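Local structure of chromosome-partitioning protein ParB (Caulobacter vibrioides NA1000, 6S6H) at residues G8-V13 and K28-K33. The protein binds the centromeric parS site near the origin of replication and takes part in chromosome partition, this chain being its DNA-binding domain. Numbering follows the deposited sequence.
Sequences GIIENV and KVLMEK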
ATOM      1  N   GLY B   8      12.093   7.460  18.929  1.00 51.40           N
ATOM      2  CA  GLY B   8      12.772   6.400  18.159  1.00 50.88           C
ATOM      3  C   GLY B   8      11.948   5.124  18.097  1.00 49.62           C
ATOM      4  O   GLY B   8      11.883   4.517  17.011  1.00 49.04           O
ATOM      5  N   ILE B   9      11.340   4.731  19.220  1.00 49.44           N
ATOM      6  CA  ILE B   9      10.495   3.504  19.346  1.00 48.59           C
ATOM      7  C   ILE B   9       9.266   3.655  18.443  1.00 47.69           C
ATOM      8  O   ILE B   9       8.957   2.696  17.710  1.00 47.28           O
ATOM      9  CB  ILE B   9      10.106   3.250  20.817  1.00 48.77           C
ATOM     10  CG1 ILE B   9      11.322   2.846  21.653  1.00 49.94           C
ATOM     11  CG2 ILE B   9       8.991   2.220  20.922  1.00 47.89           C
ATOM     12  CD1 ILE B   9      11.101   2.943  23.140  1.00 50.82           C
ATOM     13  N   ILE B  10       8.597   4.811  18.504  1.00 47.79           N
ATOM     14  CA  ILE B  10       7.386   5.129  17.687  1.00 47.35           C
ATOM     15  C   ILE B  10       7.776   5.112  16.204  1.00 47.05           C
ATOM     16  O   ILE B  10       7.068   4.461  15.412  1.00 46.00           O
ATOM     17  CB  ILE B  10       6.767   6.476  18.121  1.00 47.64           C
ATOM     18  CG1 ILE B  10       6.182   6.392  19.535  1.00 47.88           C
ATOM     19  CG2 ILE B  10       5.725   6.946  17.116  1.00 47.04           C
ATOM     20  CD1 ILE B  10       6.008   7.729  20.217  1.00 48.79           C
ATOM     21  N   GLU B  11       8.873   5.788  15.856  1.00 48.43           N
ATOM     22  CA  GLU B  11       9.407   5.889  14.471  1.00 48.65           C
ATOM     23  C   GLU B  11       9.607   4.490  13.875  1.00 48.30           C
ATOM     24  O   GLU B  11       9.282   4.310  12.690  1.00 47.68           O
ATOM     25  CB  GLU B  11      10.728   6.661  14.462  1.00 49.81           C
ATOM     26  CG  GLU B  11      10.550   8.166  14.533  1.00 50.63           C
ATOM     27  CD  GLU B  11      11.848   8.951  14.608  1.00 52.10           C
ATOM     28  OE1 GLU B  11      11.914  10.036  14.004  1.00 53.15           O
ATOM     29  OE2 GLU B  11      12.792   8.479  15.270  1.00 53.14           O
ATOM     30  N   ASN B  12      10.120   3.540  14.661  1.00 49.03           N
ATOM     31  CA  ASN B  12      10.630   2.238  14.148  1.00 49.74           C
ATOM     32  C   ASN B  12       9.516   1.183  14.095  1.00 49.13           C
ATOM     33  O   ASN B  12       9.793   0.079  13.591  1.00 49.06           O
ATOM     34  CB  ASN B  12      11.844   1.755  14.946  1.00 50.85           C
ATOM     35  CG  ASN B  12      13.133   2.373  14.444  1.00 51.92           C
ATOM     36  OD1 ASN B  12      13.862   1.752  13.675  1.00 52.73           O
ATOM     37  ND2 ASN B  12      13.403   3.606  14.842  1.00 52.45           N
ATOM     38  N   VAL B  13       8.304   1.496  14.558  1.00 49.26           N
ATOM     39  CA  VAL B  13       7.136   0.567  14.473  1.00 49.51           C
ATOM     40  C   VAL B  13       6.940   0.164  13.006  1.00 50.21           C
ATOM     41  O   VAL B  13       6.857  -1.051  12.737  1.00 50.29           O
ATOM     42  CB  VAL B  13       5.858   1.193  15.067  1.00 49.04           C
ATOM     43  CG1 VAL B  13       4.612   0.378  14.728  1.00 48.21           C
ATOM     44  CG2 VAL B  13       5.983   1.392  16.571  1.00 49.24           C
ATOM     45  N   LYS B  28      -1.205   1.467  19.844  1.00 45.44           N
ATOM     46  CA  LYS B  28      -2.194   1.499  20.958  1.00 45.98           C
ATOM     47  C   LYS B  28      -1.450   1.520  22.299  1.00 46.50           C
ATOM     48  O   LYS B  28      -1.694   2.444  23.108  1.00 47.10           O
ATOM     49  CB  LYS B  28      -3.121   0.282  20.879  1.00 45.93           C
ATOM     50  CG  LYS B  28      -4.157   0.171  21.992  1.00 46.67           C
ATOM     51  CD  LYS B  28      -5.135  -0.967  21.776  1.00 46.99           C
ATOM     52  CE  LYS B  28      -6.476  -0.768  22.453  1.00 47.41           C
ATOM     53  NZ  LYS B  28      -6.479  -1.330  23.819  1.00 48.44           N
ATOM     54  N   VAL B  29      -0.576   0.534  22.511  1.00 45.88           N
ATOM     55  CA  VAL B  29       0.223   0.346  23.757  1.00 46.49           C
ATOM     56  C   VAL B  29       1.078   1.597  24.008  1.00 46.50           C
ATOM     57  O   VAL B  29       1.174   2.006  25.176  1.00 47.40           O
ATOM     58  CB  VAL B  29       1.078  -0.935  23.664  1.00 46.56           C
ATOM     59  CG1 VAL B  29       2.169  -0.981  24.722  1.00 47.84           C
ATOM     60  CG2 VAL B  29       0.211  -2.185  23.727  1.00 46.24           C
ATOM     61  N   LEU B  30       1.667   2.180  22.959  1.00 45.59           N
ATOM     62  CA  LEU B  30       2.590   3.346  23.058  1.00 45.84           C
ATOM     63  C   LEU B  30       1.792   4.627  23.350  1.00 45.80           C
ATOM     64  O   LEU B  30       2.252   5.421  24.195  1.00 46.62           O
ATOM     65  CB  LEU B  30       3.402   3.467  21.764  1.00 45.38           C
ATOM     66  CG  LEU B  30       4.371   2.317  21.482  1.00 45.46           C
ATOM     67  CD1 LEU B  30       4.955   2.428  20.083  1.00 44.91           C
ATOM     68  CD2 LEU B  30       5.488   2.251  22.516  1.00 46.40           C
ATOM     69  N   MET B  31       0.651   4.821  22.683  1.00 45.06           N
ATOM     70  CA  MET B  31      -0.286   5.951  22.937  1.00 45.44           C
ATOM     71  C   MET B  31      -0.672   5.965  24.420  1.00 46.12           C
ATOM     72  O   MET B  31      -0.556   7.037  25.050  1.00 46.36           O
ATOM     73  CB  MET B  31      -1.561   5.828  22.098  1.00 44.41           C
ATOM     74  CG  MET B  31      -1.401   6.344  20.685  1.00 44.02           C
ATOM     75  SD  MET B  31      -2.938   6.239  19.735  1.00 43.60           S
ATOM     76  CE  MET B  31      -4.008   7.314  20.692  1.00 43.98           C
ATOM     77  N   GLU B  32      -1.108   4.813  24.939  1.00 46.42           N
ATOM     78  CA  GLU B  32      -1.479   4.607  26.364  1.00 47.81           C
ATOM     79  C   GLU B  32      -0.314   5.030  27.266  1.00 49.13           C
ATOM     80  O   GLU B  32      -0.453   6.038  27.986  1.00 50.59           O
ATOM     81  CB  GLU B  32      -1.807   3.139  26.643  1.00 47.94           C
ATOM     82  CG  GLU B  32      -3.191   2.700  26.213  1.00 47.73           C
ATOM     83  CD  GLU B  32      -3.564   1.318  26.724  1.00 48.28           C
ATOM     84  OE1 GLU B  32      -4.171   0.554  25.947  1.00 47.93           O
ATOM     85  OE2 GLU B  32      -3.246   1.008  27.903  1.00 49.34           O
ATOM     86  N   LYS B  33       0.798   4.292  27.200  1.00 49.36           N
ATOM     87  CA  LYS B  33       1.899   4.334  28.199  1.00 50.69           C
ATOM     88  C   LYS B  33       2.622   5.686  28.141  1.00 51.48           C
ATOM     89  O   LYS B  33       2.980   6.191  29.219  1.00 53.00           O
ATOM     90  CB  LYS B  33       2.859   3.159  27.982  1.00 50.45           C
ATOM     91  CG  LYS B  33       4.173   3.244  28.737  1.00 52.03           C
ATOM     92  CD  LYS B  33       4.036   3.295  30.242  1.00 53.50           C
ATOM     93  CE  LYS B  33       5.352   3.609  30.919  1.00 54.85           C
ATOM     94  NZ  LYS B  33       5.361   3.175  32.336  1.00 56.09           N
TER
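Ile10 and Leu30 bring the two backbones closest, their CA atoms 7.4 Å apart, where helix 4-11 meets helix 20-34. This is apolar helix packing in the DNA-binding domain of ParB, which belongs to the helix-turn-helix class, with no hydrogen bond between the segments. Leu30 is the one residue of 28-33 that touches 8-13. With CG anti to its own carbonyl carbon (chi1 -66°), it carries its two methyls to the side chains of Ile9, Ile10 and Val13. CD2 meets Ile9 CG2 at 3.8 Å, the two side chains crossing at a slant. This side of the contact is the more open one, since Ile9 is exposed. Ile10 and Val13 are buried, and both run past Leu30 in the opposite direction. Ile10 CG1 comes within 4.2 Å of Leu30 CD1. Beyond Leu30, Ile10 also packs on Thr44 and Ile45 of helix 38-45, while Val13 rests on Glu23, Ser26 and Tyr27 of helix 20-34. Met31 turns its end away from the contact, toward Gln38, Ile41 and a DNA phosphate. Within 8-13, Asn12 ND2 donates a hydrogen bond to Gly8 O at 2.8 Å. Val13 follows, and its CG2 touches Leu30 CD1 at 3.8 Å.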